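Local atomic coordinates of peptidoglycan-recognition protein LC (Drosophila melanogaster, PDB entry 2F2L), a protein that serves, through its extracellular peptidoglycan-recognition domain, as a major activator of the imd/Relish immune pathway in response to Gram-negative bacterial peptidoglycan. Residues Ser38-Cys43 and Asp72-Val77; Phe67-Asp72 and Phe100-Ser105. One frame throughout, in Å; residues are numbered along the deposited sequence.

Interaction 1: Ser38-Cys43 and Asp72-Val77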
# COMPACT_ATOMS: atom_id res chain seq x y z
N SER A 38 8.13 -14.03 5.76
CA SER A 38 8.06 -15.43 5.39
C SER A 38 6.68 -15.88 4.93
O SER A 38 6.49 -17.06 4.63
CB SER A 38 8.50 -16.29 6.57
OG SER A 38 7.59 -16.15 7.64
N THR A 39 5.72 -14.97 4.91
CA THR A 39 4.39 -15.25 4.42
C THR A 39 3.92 -14.08 3.57
O THR A 39 4.39 -12.97 3.75
CB THR A 39 3.39 -15.48 5.58
OG1 THR A 39 3.29 -14.30 6.38
CG2 THR A 39 3.84 -16.65 6.45
N GLN A 40 3.00 -14.33 2.65
CA GLN A 40 2.46 -13.27 1.79
C GLN A 40 1.92 -12.08 2.58
O GLN A 40 2.16 -10.95 2.23
CB GLN A 40 1.38 -13.82 0.85
CG GLN A 40 0.84 -12.78 -0.12
CD GLN A 40 0.07 -13.38 -1.28
OE1 GLN A 40 0.44 -14.43 -1.80
NE2 GLN A 40 -0.98 -12.71 -1.71
N ALA A 41 1.20 -12.35 3.67
CA ALA A 41 0.61 -11.27 4.46
C ALA A 41 1.66 -10.31 5.04
O ALA A 41 1.46 -9.08 5.07
CB ALA A 41 -0.27 -11.84 5.58
N ILE A 42 2.78 -10.86 5.51
CA ILE A 42 3.84 -10.02 6.07
C ILE A 42 4.65 -9.35 4.96
O ILE A 42 5.05 -8.20 5.10
CB ILE A 42 4.75 -10.80 7.03
CG1 ILE A 42 3.93 -11.39 8.19
CG2 ILE A 42 5.89 -9.92 7.53
CD1 ILE A 42 3.06 -10.41 8.96
N CYS A 43 4.90 -10.07 3.87
CA CYS A 43 5.58 -9.47 2.72
C CYS A 43 4.81 -8.28 2.17
O CYS A 43 5.40 -7.26 1.85
CB CYS A 43 5.83 -10.48 1.61
SG CYS A 43 7.07 -11.76 2.01
N ASP A 72 9.00 -15.52 1.29
CA ASP A 72 7.99 -16.50 0.89
C ASP A 72 8.20 -17.04 -0.54
O ASP A 72 7.49 -17.95 -0.97
CB ASP A 72 6.57 -15.90 1.01
CG ASP A 72 6.38 -14.65 0.12
OD1 ASP A 72 7.36 -14.16 -0.49
OD2 ASP A 72 5.23 -14.14 0.03
N GLY A 73 9.13 -16.45 -1.29
CA GLY A 73 9.39 -16.87 -2.66
C GLY A 73 8.43 -16.32 -3.70
O GLY A 73 8.40 -16.81 -4.83
N ASN A 74 7.64 -15.32 -3.32
CA ASN A 74 6.74 -14.63 -4.25
C ASN A 74 7.42 -13.38 -4.81
O ASN A 74 8.25 -12.77 -4.14
CB ASN A 74 5.42 -14.22 -3.57
CG ASN A 74 4.53 -15.40 -3.26
OD1 ASN A 74 4.35 -16.30 -4.08
ND2 ASN A 74 3.95 -15.41 -2.07
N VAL A 75 7.05 -13.02 -6.04
CA VAL A 75 7.53 -11.81 -6.69
C VAL A 75 6.45 -10.71 -6.57
O VAL A 75 5.32 -10.89 -7.03
CB VAL A 75 7.82 -12.05 -8.19
CG1 VAL A 75 8.37 -10.79 -8.87
CG2 VAL A 75 8.81 -13.22 -8.37
N TYR A 76 6.82 -9.61 -5.93
CA TYR A 76 5.91 -8.46 -5.71
C TYR A 76 6.17 -7.45 -6.81
O TYR A 76 7.29 -7.03 -7.02
CB TYR A 76 6.12 -7.89 -4.30
CG TYR A 76 5.64 -8.88 -3.29
CD1 TYR A 76 4.39 -8.77 -2.73
CD2 TYR A 76 6.40 -10.01 -2.98
CE1 TYR A 76 3.91 -9.72 -1.84
CE2 TYR A 76 5.93 -10.97 -2.10
CZ TYR A 76 4.68 -10.83 -1.54
OH TYR A 76 4.19 -11.76 -0.67
N VAL A 77 5.13 -7.11 -7.56
CA VAL A 77 5.28 -6.20 -8.67
C VAL A 77 5.46 -4.77 -8.12
O VAL A 77 4.62 -4.27 -7.35
CB VAL A 77 4.08 -6.27 -9.64
CG1 VAL A 77 4.30 -5.33 -10.82
CG2 VAL A 77 3.88 -7.71 -10.15

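Interaction 2: Phe67-Asp72 and Phe100-Ser105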
# COMPACT_ATOMS: atom_id res chain seq x y z
N PHE A 67 10.79 -5.03 -9.35
CA PHE A 67 10.19 -6.19 -8.67
C PHE A 67 10.84 -6.31 -7.33
O PHE A 67 11.97 -5.89 -7.17
CB PHE A 67 10.43 -7.48 -9.47
CG PHE A 67 9.74 -7.47 -10.80
CD1 PHE A 67 8.40 -7.80 -10.89
CD2 PHE A 67 10.41 -7.09 -11.95
CE1 PHE A 67 7.75 -7.77 -12.12
CE2 PHE A 67 9.76 -7.05 -13.17
CZ PHE A 67 8.44 -7.39 -13.25
N LEU A 68 10.10 -6.86 -6.37
CA LEU A 68 10.61 -7.17 -5.04
C LEU A 68 10.39 -8.66 -4.76
O LEU A 68 9.34 -9.20 -5.07
CB LEU A 68 9.93 -6.32 -3.97
CG LEU A 68 10.09 -4.79 -4.14
CD1 LEU A 68 8.89 -4.20 -4.86
CD2 LEU A 68 10.27 -4.10 -2.79
N ILE A 69 11.38 -9.32 -4.16
CA ILE A 69 11.32 -10.76 -3.90
C ILE A 69 11.29 -11.01 -2.40
O ILE A 69 12.21 -10.66 -1.67
CB ILE A 69 12.51 -11.49 -4.51
CG1 ILE A 69 12.83 -10.93 -5.92
CG2 ILE A 69 12.28 -13.02 -4.48
CD1 ILE A 69 12.55 -11.82 -7.06
N GLY A 70 10.21 -11.63 -1.95
CA GLY A 70 10.00 -11.89 -0.53
C GLY A 70 10.50 -13.26 -0.10
O GLY A 70 10.61 -14.18 -0.91
N GLY A 71 10.77 -13.40 1.19
CA GLY A 71 11.23 -14.67 1.76
C GLY A 71 10.28 -15.83 1.50
O GLY A 71 10.71 -16.98 1.50
N ASP A 72 9.00 -15.52 1.29
CA ASP A 72 7.99 -16.50 0.89
C ASP A 72 8.20 -17.04 -0.54
O ASP A 72 7.49 -17.95 -0.97
CB ASP A 72 6.57 -15.90 1.01
CG ASP A 72 6.38 -14.65 0.12
OD1 ASP A 72 7.36 -14.16 -0.49
OD2 ASP A 72 5.23 -14.14 0.03
N PHE A 100 15.83 -5.84 -8.96
CA PHE A 100 15.19 -6.84 -8.12
C PHE A 100 15.62 -6.50 -6.70
O PHE A 100 16.79 -6.61 -6.38
CB PHE A 100 15.64 -8.28 -8.40
CG PHE A 100 15.29 -8.82 -9.76
CD1 PHE A 100 14.51 -8.12 -10.67
CD2 PHE A 100 15.75 -10.08 -10.13
CE1 PHE A 100 14.19 -8.66 -11.91
CE2 PHE A 100 15.44 -10.61 -11.37
CZ PHE A 100 14.67 -9.91 -12.26
N ALA A 101 14.67 -6.10 -5.86
CA ALA A 101 14.96 -5.82 -4.46
C ALA A 101 14.59 -7.04 -3.62
O ALA A 101 13.52 -7.63 -3.80
CB ALA A 101 14.20 -4.62 -3.99
N TYR A 102 15.47 -7.41 -2.70
CA TYR A 102 15.27 -8.57 -1.85
C TYR A 102 14.77 -8.05 -0.51
O TYR A 102 15.40 -7.22 0.12
CB TYR A 102 16.57 -9.41 -1.78
CG TYR A 102 16.78 -10.08 -3.13
CD1 TYR A 102 16.33 -11.37 -3.35
CD2 TYR A 102 17.28 -9.36 -4.21
CE1 TYR A 102 16.46 -11.98 -4.59
CE2 TYR A 102 17.40 -9.95 -5.47
CZ TYR A 102 16.99 -11.26 -5.65
OH TYR A 102 17.08 -11.84 -6.91
N ILE A 103 13.59 -8.51 -0.10
CA ILE A 103 12.96 -8.00 1.12
C ILE A 103 13.68 -8.54 2.35
O ILE A 103 13.62 -9.73 2.64
CB ILE A 103 11.48 -8.31 1.20
CG1 ILE A 103 10.76 -7.74 -0.02
CG2 ILE A 103 10.88 -7.75 2.51
CD1 ILE A 103 9.37 -8.24 -0.21
N GLY A 104 14.36 -7.65 3.06
CA GLY A 104 15.16 -8.03 4.21
C GLY A 104 16.46 -7.25 4.27
O GLY A 104 16.66 -6.29 3.53
N SER A 105 17.35 -7.68 5.15
CA SER A 105 18.69 -7.13 5.31
C SER A 105 19.64 -8.32 5.26
O SER A 105 19.42 -9.30 5.99
CB SER A 105 18.80 -6.40 6.65
OG SER A 105 20.02 -5.67 6.71
O HOH W 1 12.04 -11.80 2.99

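Interaction 1: Ser38-Cys43 and Asp72-Val77
Q40 and C43 pack against D72, N74 and Y76 where the first turn of helix 40-57 meets the turn leading into strand 75-77, a partly buried contact near one edge of the sheet. No hydrogen bond crosses it; the central D72 carboxylate instead accepts from N74 and Y76 of its own segment, and the helix packs against that assembly. D72 CG lies between the backbone N and the carbonyl carbon (chi1 60°), which brings OD1 to N74 N, two residues on. D72 OD1 accepts from N74 N at 3.1 Å with an N-H...O angle of 168°, an Asx turn. D72 OD2 is gripped twice: Y76 OH donates at 2.7 Å to the syn lone pair, and N74 ND2 at 2.8 Å comes from above the carboxylate plane.

C43 approaches the hydroxyl end of the Y76 ring, with C43 CB only 3.1 Å from Y76 OH. Its sulfur leans obliquely toward the same ring, C43 SG standing 5.2 Å from the centroid, and also lies 3.5 Å from D72 OD1. Q40, the first residue of the helix, has CG anti to the backbone N (chi1 -177°) and an extended chain, and lays CG 3.5 Å from Y76 OH. The amides of Q40 and N74 are nearly perpendicular and make no bond. C43 is also disulfide-bonded to C37 in the preceding loop. On the same helical turn, A41 O is hydrogen-bonded to S58 OG of the neighbouring LCx chain.

D72 OD2 stands 3.4 Å from Q40 N, at an angle too poor for a hydrogen bond. The carboxylate thus faces the N-terminal end of a helix, with T39 at the N-cap, a setting that, with the two donors on OD2, would be expected to favour its ionised form.

Interaction 2: Phe67-Asp72 and Phe100-Ser105
F67, L68 and I69 pair in parallel with F100, A101 and Y102, and three backbone hydrogen bonds carry the pairing. A101 N donates to F67 O at 3.0 Å, I69 N to A101 O at 2.8 Å, and I103 N to I69 O at 3.0 Å, the last almost straight at 179°. A101 thus bonds through N to F67 and through O to I69, and I69 through N to A101 and through O to I103, as in parallel pairing; the short strand axes run 30° apart. A CA-H...O contact from L68 CA to A101 O, 3.2 Å, supplements the bonds.

Side chains sort onto two faces. On one, I69 lies alongside Y102, and I69 CG1 sits 4.0 Å above the Y102 ring plane, offset toward its rim; placing CG1 beside the backbone N (chi1 -41°) brings the branch over that face. F67 and F100 point the same way and meet obliquely, F67 CD2 to F100 CE1 at 4.1 Å. On the other face, L68 CG and CD2 lie against A101 CB. Past the strand ends, I103 CD1 reaches G70 CA at 3.7 Å, and a water donates to I103 O at 2.6 Å and accepts weakly from G71 N.

The next shell fixes these groups. I69 O accepts a second bond from Q115 NE2, and Y102 OH is hydrogen-bonded to T119 OG1, both on helix 113-128; V118 and L122 of that helix pack on I69, and L122 and L123 on F100. I103 instead touches R46 and V47 of helix 40-57. Buried parallel strands within a mixed sheet, with helices packed against them, are consistent with the core of the type 2 amidase fold shared by peptidoglycan-recognition domains.

In the fold
Interactions 1 and 2 have centres 8 Å apart and alternate along the chain: 38-43, 67-72, 72-77, 100-105. D72 belongs to both, closing the first segment of interaction 2 and opening the second of interaction 1. Strand 67-69 lies between its two neighbours in the mixed sheet, antiparallel to 75-77 and parallel to 98-102. The backbone joins the contacts through a probable hydrogen bond from Y76 N to L68 O, while V75 packs on F67 and C43 on G70. Interaction 2 thus lies in the buried sheet, and interaction 1 attaches the start of helix 40-57 to it; R48, L49, T52 and E56, farther along that helix, contact the bound muropeptide.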